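Local coordinates for probable dipeptidase (Pseudomonas aeruginosa, PDB 3B40), which probably hydrolyses dipeptides with the help of bound metal ions, as a member of the membrane dipeptidase family M19, at residues G62-I67 / A132-M137; G189-L194 / L219-A224; L279-A284 / Y324-E329. The protein carries 11 engineered substitutions. One frame throughout, in Å; residues are numbered along the deposited sequence.

Contact 1. Residues G62-I67 / A132-M137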
loop_
_atom_site.group_PDB
_atom_site.type_symbol
_atom_site.label_atom_id
_atom_site.label_comp_id
_atom_site.label_asym_id
_atom_site.label_seq_id
_atom_site.Cartn_x
_atom_site.Cartn_y
_atom_site.Cartn_z
ATOM N N GLY A 62 -8.949 -3.260 -12.254
ATOM C CA GLY A 62 -8.432 -1.934 -11.930
ATOM C C GLY A 62 -7.573 -1.944 -10.688
ATOM O O GLY A 62 -7.359 -2.997 -10.088
ATOM N N ALA A 63 -7.038 -0.776 -10.328
ATOM C CA ALA A 63 -6.089 -0.666 -9.210
ATOM C C ALA A 63 -6.025 0.760 -8.704
ATOM O O ALA A 63 -6.287 1.700 -9.464
ATOM C CB ALA A 63 -4.696 -1.092 -9.651
ATOM N N ALA A 64 -5.653 0.925 -7.430
ATOM C CA ALA A 64 -5.458 2.270 -6.882
ATOM C C ALA A 64 -3.990 2.627 -7.096
ATOM O O ALA A 64 -3.098 1.947 -6.595
ATOM C CB ALA A 64 -5.866 2.343 -5.406
ATOM N N LEU A 65 -3.764 3.667 -7.904
ATOM C CA LEU A 65 -2.427 4.177 -8.193
ATOM C C LEU A 65 -2.249 5.537 -7.534
ATOM O O LEU A 65 -2.990 6.488 -7.815
ATOM C CB LEU A 65 -2.221 4.310 -9.703
ATOM C CG LEU A 65 -2.618 3.042 -10.495
ATOM C CD1 LEU A 65 -2.469 3.313 -11.984
ATOM C CD2 LEU A 65 -1.789 1.834 -10.112
ATOM N N ALA A 66 -1.226 5.627 -6.705
ATOM C CA ALA A 66 -1.096 6.733 -5.786
ATOM C C ALA A 66 -0.266 7.869 -6.373
ATOM O O ALA A 66 0.800 7.641 -6.945
ATOM C CB ALA A 66 -0.468 6.253 -4.483
ATOM N N ILE A 67 -0.779 9.080 -6.181
ATOM C CA ILE A 67 -0.014 10.301 -6.254
ATOM C C ILE A 67 0.857 10.314 -5.004
ATOM O O ILE A 67 0.353 10.488 -3.874
ATOM C CB ILE A 67 -0.954 11.545 -6.213
ATOM C CG1 ILE A 67 -1.999 11.524 -7.356
ATOM C CG2 ILE A 67 -0.130 12.840 -6.141
ATOM C CD1 ILE A 67 -1.508 11.326 -8.808
ATOM N N ALA A 132 -9.590 0.233 -14.884
ATOM C CA ALA A 132 -10.087 1.321 -14.034
ATOM C C ALA A 132 -9.060 1.754 -12.987
ATOM O O ALA A 132 -8.757 1.034 -12.015
ATOM C CB ALA A 132 -11.394 0.936 -13.385
ATOM N N ILE A 133 -8.493 2.925 -13.213
ATOM C CA ILE A 133 -7.579 3.530 -12.244
ATOM C C ILE A 133 -8.370 4.222 -11.156
ATOM O O ILE A 133 -9.273 5.019 -11.448
ATOM C CB ILE A 133 -6.664 4.560 -12.921
ATOM C CG1 ILE A 133 -5.666 3.858 -13.849
ATOM C CG2 ILE A 133 -5.936 5.451 -11.869
ATOM C CD1 ILE A 133 -4.914 4.822 -14.768
ATOM N N VAL A 134 -8.039 3.921 -9.902
ATOM C CA VAL A 134 -8.523 4.706 -8.786
ATOM C C VAL A 134 -7.329 5.566 -8.354
ATOM O O VAL A 134 -6.260 5.036 -8.034
ATOM C CB VAL A 134 -9.039 3.818 -7.626
ATOM C CG1 VAL A 134 -9.304 4.674 -6.372
ATOM C CG2 VAL A 134 -10.302 3.064 -8.064
ATOM N N MET A 135 -7.486 6.885 -8.451
ATOM C CA MET A 135 -6.385 7.798 -8.203
ATOM C C MET A 135 -6.329 7.950 -6.707
ATOM O O MET A 135 -7.279 8.433 -6.100
ATOM C CB MET A 135 -6.637 9.180 -8.798
ATOM C CG MET A 135 -5.448 10.151 -8.610
ATOM S SD MET A 135 -5.601 11.777 -9.478
ATOM C CE MET A 135 -5.568 11.190 -11.183
ATOM N N SER A 136 -5.220 7.525 -6.114
ATOM C CA SER A 136 -5.074 7.661 -4.658
ATOM C C SER A 136 -3.920 8.623 -4.414
ATOM O O SER A 136 -3.346 9.142 -5.368
ATOM C CB SER A 136 -4.850 6.300 -3.998
ATOM O OG SER A 136 -3.770 5.601 -4.614
ATOM N N MET A 137 -3.621 8.887 -3.149
ATOM C CA MET A 137 -2.537 9.772 -2.757
ATOM C C MET A 137 -2.031 9.162 -1.465
ATOM O O MET A 137 -2.837 8.758 -0.619
ATOM C CB MET A 137 -3.081 11.207 -2.534
ATOM C CG MET A 137 -2.044 12.255 -2.158
ATOM S SD MET A 137 -2.421 13.982 -2.592
ATOM C CE MET A 137 -3.603 14.363 -1.361
HETATM O O HOH W 1 -3.135 3.122 -3.431
#
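Two neighbouring parallel strands of the TIM-type barrel of the M19 dipeptidases meet here, Gly62-Ile67 against Ala132-Met137, and they illustrate how a twisted barrel wall is stitched. The backbone bonds form a ladder in which odd-numbered residues of the first strand serve even-numbered residues of the second. Ala63 N donates a hydrogen bond to Ala132 O, and Ala63 O accepts one from Val134 N at 2.9 Å in an almost straight bond (177°). Leu65 repeats the scheme between Val134 and Ser136, and Ile67 N closes it on Ser136 O at 2.7 Å. The short segments are twisted against each other by 38° while staying paired to the end, a twist expected of a closed barrel.

One face carries Ala63, Leu65, Ile67, Ile133, Met135 and Met137, and helix 87-108 packs over it through Tyr99 and Leu102. On this face Leu65 CD1 reaches Ile133 CG1 at 3.7 Å, the two side chains crossing at about a right angle. Leu65 holds CG beside its backbone N, which leans the branch over Ile133. Farther along, Ile67 CG1 lies 3.9 Å from Met135 CG.

The other face is built mostly of small residues, Ala64, Ala66, Ala132 and Ser136, with Val134 among them and Phe25 and Met160 of adjoining strands closing in. Ser136 OG stands between its own backbone N and carbonyl carbon (chi1 53°), a rotation that brings it to 3.1 Å from Ala66 CA and 3.4 Å from Ala66 CB. Its hydroxyl does not bond to the nearby backbone of Leu65 or Ala66. Instead a water lies 2.8 Å from Ser136 OG, and the same water makes a weak, long bond of 3.4 Å to Ala64 O.

Contact 2. Residues G189-L194 / L219-A224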
loop_
_atom_site.group_PDB
_atom_site.type_symbol
_atom_site.label_atom_id
_atom_site.label_comp_id
_atom_site.label_asym_id
_atom_site.label_seq_id
_atom_site.Cartn_x
_atom_site.Cartn_y
_atom_site.Cartn_z
ATOM N N GLY A 189 2.483 12.355 19.034
ATOM C CA GLY A 189 1.432 11.651 19.787
ATOM C C GLY A 189 0.249 11.149 18.946
ATOM O O GLY A 189 -0.854 10.914 19.466
ATOM N N GLY A 190 0.477 10.944 17.651
ATOM C CA GLY A 190 -0.587 10.476 16.734
ATOM C C GLY A 190 -0.702 11.476 15.601
ATOM O O GLY A 190 0.224 11.580 14.785
ATOM N N LEU A 191 -1.803 12.241 15.592
ATOM C CA LEU A 191 -1.990 13.392 14.687
ATOM C C LEU A 191 -1.661 14.777 15.302
ATOM O O LEU A 191 -1.886 15.007 16.495
ATOM C CB LEU A 191 -3.416 13.426 14.173
ATOM C CG LEU A 191 -3.968 12.133 13.552
ATOM C CD1 LEU A 191 -5.426 12.322 13.331
ATOM C CD2 LEU A 191 -3.297 11.827 12.226
ATOM N N SER A 192 -1.154 15.698 14.468
ATOM C CA SER A 192 -1.007 17.099 14.862
ATOM C C SER A 192 -2.392 17.737 14.801
ATOM O O SER A 192 -3.346 17.106 14.302
ATOM C CB SER A 192 -0.025 17.827 13.932
ATOM O OG SER A 192 -0.532 17.946 12.597
ATOM N N PRO A 193 -2.531 18.978 15.307
ATOM C CA PRO A 193 -3.806 19.674 15.101
ATOM C C PRO A 193 -4.244 19.777 13.617
ATOM O O PRO A 193 -5.420 19.603 13.311
ATOM C CB PRO A 193 -3.548 21.045 15.746
ATOM C CG PRO A 193 -2.559 20.695 16.863
ATOM C CD PRO A 193 -1.610 19.779 16.153
ATOM N N LEU A 194 -3.305 20.027 12.705
ATOM C CA LEU A 194 -3.656 20.071 11.285
ATOM C C LEU A 194 -4.045 18.669 10.738
ATOM O O LEU A 194 -4.980 18.561 9.930
ATOM C CB LEU A 194 -2.555 20.767 10.467
ATOM C CG LEU A 194 -2.712 22.260 10.091
ATOM C CD1 LEU A 194 -3.114 23.171 11.248
ATOM C CD2 LEU A 194 -1.440 22.806 9.443
ATOM N N LEU A 219 -3.684 6.193 13.878
ATOM C CA LEU A 219 -4.803 5.343 13.493
ATOM C C LEU A 219 -5.943 5.519 14.487
ATOM O O LEU A 219 -7.079 5.684 14.075
ATOM C CB LEU A 219 -4.393 3.869 13.475
ATOM C CG LEU A 219 -5.390 2.880 12.854
ATOM C CD1 LEU A 219 -4.661 1.695 12.193
ATOM C CD2 LEU A 219 -6.474 2.400 13.835
ATOM N N GLU A 220 -5.630 5.477 15.792
ATOM C CA GLU A 220 -6.663 5.525 16.817
ATOM C C GLU A 220 -7.426 6.832 16.727
ATOM O O GLU A 220 -8.642 6.844 16.894
ATOM C CB GLU A 220 -6.057 5.334 18.219
ATOM C CG GLU A 220 -5.661 3.871 18.502
ATOM C CD GLU A 220 -4.813 3.706 19.756
ATOM O OE1 GLU A 220 -4.347 4.715 20.324
ATOM O OE2 GLU A 220 -4.583 2.559 20.158
ATOM N N GLN A 221 -6.696 7.919 16.464
ATOM C CA GLN A 221 -7.262 9.266 16.337
ATOM C C GLN A 221 -8.061 9.414 15.058
ATOM O O GLN A 221 -9.108 10.054 15.060
ATOM C CB GLN A 221 -6.153 10.316 16.444
ATOM C CG GLN A 221 -5.549 10.345 17.843
ATOM C CD GLN A 221 -4.276 11.135 17.962
ATOM O OE1 GLN A 221 -3.968 12.034 17.163
ATOM N NE2 GLN A 221 -3.531 10.824 18.991
ATOM N N VAL A 222 -7.593 8.812 13.973
ATOM C CA VAL A 222 -8.399 8.824 12.748
ATOM C C VAL A 222 -9.737 8.132 13.059
ATOM O O VAL A 222 -10.782 8.679 12.743
ATOM C CB VAL A 222 -7.712 8.122 11.534
ATOM C CG1 VAL A 222 -8.717 7.905 10.368
ATOM C CG2 VAL A 222 -6.552 8.910 11.045
ATOM N N ALA A 223 -9.688 6.955 13.698
ATOM C CA ALA A 223 -10.920 6.212 14.020
ATOM C C ALA A 223 -11.908 7.035 14.895
ATOM O O ALA A 223 -13.089 7.130 14.564
ATOM C CB ALA A 223 -10.579 4.874 14.654
ATOM N N ALA A 224 -11.408 7.669 15.956
ATOM C CA ALA A 224 -12.231 8.502 16.847
ATOM C C ALA A 224 -12.814 9.730 16.132
ATOM O O ALA A 224 -13.868 10.217 16.501
ATOM C CB ALA A 224 -11.423 8.928 18.086
#
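Gln221 OE1 is gripped by two groups, the backbone N of Leu191 at 2.7 Å and, more weakly, the ammonium group of Lys196. Here a side-chain amide bridges a helix and a loop of the M19 TIM-type barrel: helix 216-225 uses it to hold the loop that leads into helix 193-205. The bond from Leu191 N is fairly straight at hydrogen (164°), although the donor stands well above the plane of the amide carbonyl. At the other end of the same amide, Gln221 NE2 donates to Gly189 O, also at 2.7 Å, with a more bent N-H...O angle of 138°. The two bonds together fix the rotation of the amide and tie down the backbone on both sides of Gly190. Glycine suits that position (phi 124°), where a CB would point at Gln221, clash with NE2 and be jammed against the preceding carbonyl.

Gln221 reaches the loop because its chain runs extended beyond CG. Leu191 slides past it in the opposite direction, laying CD1 3.8 Å from Gln221 CB, and Met214 backs both Leu191 and Val222. Just after this loop, Ser192 occupies the N-cap of helix 193-205, its OG bonded to Gly195 N.

Contact 3. Residues L279-A284 / Y324-E329. Engineered in segment 279-284: Asp283 (natural residue Asn).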
loop_
_atom_site.group_PDB
_atom_site.type_symbol
_atom_site.label_atom_id
_atom_site.label_comp_id
_atom_site.label_asym_id
_atom_site.label_seq_id
_atom_site.Cartn_x
_atom_site.Cartn_y
_atom_site.Cartn_z
ATOM N N LEU A 279 18.681 -13.549 9.596
ATOM C CA LEU A 279 18.932 -12.919 10.900
ATOM C C LEU A 279 20.405 -12.970 11.310
ATOM O O LEU A 279 20.953 -11.974 11.765
ATOM C CB LEU A 279 18.043 -13.523 12.002
ATOM C CG LEU A 279 16.519 -13.391 11.810
ATOM C CD1 LEU A 279 15.768 -14.089 12.920
ATOM C CD2 LEU A 279 16.103 -11.930 11.706
ATOM N N ASP A 280 21.034 -14.132 11.141
ATOM C CA ASP A 280 22.475 -14.289 11.368
ATOM C C ASP A 280 23.292 -13.312 10.517
ATOM O O ASP A 280 24.168 -12.613 11.018
ATOM C CB ASP A 280 22.896 -15.727 11.077
ATOM C CG ASP A 280 22.437 -16.698 12.144
ATOM O OD1 ASP A 280 22.083 -16.251 13.258
ATOM O OD2 ASP A 280 22.440 -17.921 11.872
ATOM N N LYS A 281 22.969 -13.236 9.232
ATOM C CA LYS A 281 23.602 -12.262 8.341
ATOM C C LYS A 281 23.412 -10.815 8.824
ATOM O O LYS A 281 24.366 -10.017 8.851
ATOM C CB LYS A 281 23.053 -12.427 6.921
ATOM C CG LYS A 281 23.619 -13.635 6.179
ATOM C CD LYS A 281 23.152 -13.631 4.736
ATOM C CE LYS A 281 22.875 -15.037 4.209
ATOM N NZ LYS A 281 21.906 -14.966 3.047
ATOM N N LEU A 282 22.178 -10.461 9.196
ATOM C CA LEU A 282 21.932 -9.105 9.694
ATOM C C LEU A 282 22.721 -8.824 10.965
ATOM O O LEU A 282 23.305 -7.753 11.093
ATOM C CB LEU A 282 20.446 -8.854 9.935
ATOM C CG LEU A 282 19.600 -8.820 8.677
ATOM C CD1 LEU A 282 18.149 -9.031 9.005
ATOM C CD2 LEU A 282 19.835 -7.516 7.870
ATOM N N ASP A 283 22.737 -9.772 11.897
ATOM C CA ASP A 283 23.487 -9.564 13.153
ATOM C C ASP A 283 24.991 -9.336 12.950
ATOM O O ASP A 283 25.584 -8.444 13.587
ATOM C CB ASP A 283 23.198 -10.688 14.162
ATOM C CG ASP A 283 21.926 -10.428 14.987
ATOM O OD1 ASP A 283 21.376 -9.292 14.949
ATOM O OD2 ASP A 283 21.490 -11.355 15.705
ATOM N N ALA A 284 25.598 -10.085 12.025
ATOM C CA ALA A 284 27.015 -9.872 11.687
ATOM C C ALA A 284 27.221 -8.466 11.143
ATOM O O ALA A 284 28.205 -7.813 11.485
ATOM C CB ALA A 284 27.514 -10.922 10.683
ATOM N N TYR A 324 19.813 -4.060 2.770
ATOM C CA TYR A 324 18.861 -4.380 1.728
ATOM C C TYR A 324 19.324 -5.510 0.801
ATOM O O TYR A 324 18.492 -6.232 0.241
ATOM C CB TYR A 324 18.440 -3.117 0.982
ATOM C CG TYR A 324 17.484 -2.259 1.806
ATOM C CD1 TYR A 324 16.272 -2.783 2.267
ATOM C CD2 TYR A 324 17.797 -0.937 2.131
ATOM C CE1 TYR A 324 15.375 -2.006 3.036
ATOM C CE2 TYR A 324 16.908 -0.141 2.898
ATOM C CZ TYR A 324 15.709 -0.688 3.348
ATOM O OH TYR A 324 14.843 0.064 4.102
ATOM N N GLY A 325 20.634 -5.675 0.654
ATOM C CA GLY A 325 21.196 -6.789 -0.126
ATOM C C GLY A 325 20.914 -8.123 0.537
ATOM O O GLY A 325 20.573 -9.104 -0.131
ATOM N N ILE A 326 21.089 -8.152 1.858
ATOM C CA ILE A 326 20.826 -9.321 2.694
ATOM C C ILE A 326 19.342 -9.685 2.672
ATOM O O ILE A 326 18.983 -10.876 2.618
ATOM C CB ILE A 326 21.323 -9.073 4.176
ATOM C CG1 ILE A 326 22.867 -9.136 4.244
ATOM C CG2 ILE A 326 20.701 -10.064 5.132
ATOM C CD1 ILE A 326 23.526 -8.438 5.425
ATOM N N LEU A 327 18.477 -8.659 2.712
ATOM C CA LEU A 327 17.027 -8.856 2.671
ATOM C C LEU A 327 16.608 -9.451 1.336
ATOM O O LEU A 327 15.713 -10.317 1.284
ATOM C CB LEU A 327 16.284 -7.537 2.917
ATOM C CG LEU A 327 16.379 -6.946 4.330
ATOM C CD1 LEU A 327 15.499 -5.721 4.440
ATOM C CD2 LEU A 327 16.006 -7.949 5.421
ATOM N N GLU A 328 17.272 -8.998 0.260
ATOM C CA GLU A 328 17.016 -9.502 -1.086
ATOM C C GLU A 328 17.255 -11.011 -1.195
ATOM O O GLU A 328 16.655 -11.660 -2.044
ATOM C CB GLU A 328 17.819 -8.720 -2.147
ATOM C CG GLU A 328 16.986 -7.650 -2.889
ATOM C CD GLU A 328 17.457 -6.201 -2.650
ATOM O OE1 GLU A 328 18.688 -5.951 -2.752
ATOM O OE2 GLU A 328 16.590 -5.302 -2.395
ATOM N N GLU A 329 18.069 -11.572 -0.300
ATOM C CA GLU A 329 18.401 -13.006 -0.321
ATOM C C GLU A 329 17.436 -13.879 0.482
ATOM O O GLU A 329 17.500 -15.118 0.404
ATOM C CB GLU A 329 19.816 -13.260 0.216
ATOM C CG GLU A 329 20.967 -12.624 -0.553
ATOM C CD GLU A 329 22.323 -12.854 0.150
ATOM O OE1 GLU A 329 22.802 -14.017 0.143
ATOM O OE2 GLU A 329 22.913 -11.889 0.710
HETATM O O HOH W 2 19.440 -13.301 3.642
#
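Lys281 is the first residue of 279-284 to reach across this antiparallel helix pair, whose short segments come within 9.9 Å of each other, axis to axis, at 170° on the surface of the M19 fold. Its aliphatic part already packs: Lys281 CB touches Ile326 CG2 at 3.8 Å. Beyond that the chain bends at chi3 (-143°) and carries NZ over the C-terminal end of the partner segment. There Lys281 NZ forms a salt bridge with Glu329 OE1, 3.2 Å away and weak as a hydrogen bond, the two side chains crossing at about a right angle. A water accepts from Lys281 NZ at 3.0 Å and donates to Ile326 O at 2.7 Å, so the ammonium group has a weak direct link to the carboxylate and a water-mediated one to a backbone carbonyl.

One residue on, Leu282 supplies the buried part of the interface. Its CD2 branch meets Ile326 CG2 at 3.8 Å, while CD1 approaches Leu327 CD2 at 4.3 Å. Ile326 sits as a knob in a hole of Thr278, Lys281, Leu282 and Leu285. With CG2 anti to the backbone N, Ile326 spends that methyl on Lys281 and Leu282, and its CD1 comes within 3.9 Å of Lys281 O.

In the fold
After helix 9-19, strand 25-29 and helix 52-58, the chain leaves strand 62-68, passes through helix 87-108, strand 113-115 and helix 119-127, and returns beside its starting strand, so that contact 1 closes a loop of 64 residues within the barrel wall. Contact 2 follows in series and closes a shorter loop of 24 residues, where the entry to helix 193-205 is held by helix 216-225. Contact 3 comes last, joining helices 276-288 and 313-328 across 39 residues that contain no strand. The three loops neither nest nor cross. Contact 1 lies nearest the chain's centre, about 11 Å from it between centres; contact 3 lies on the opposite side, the centres of the two about 33 Å apart.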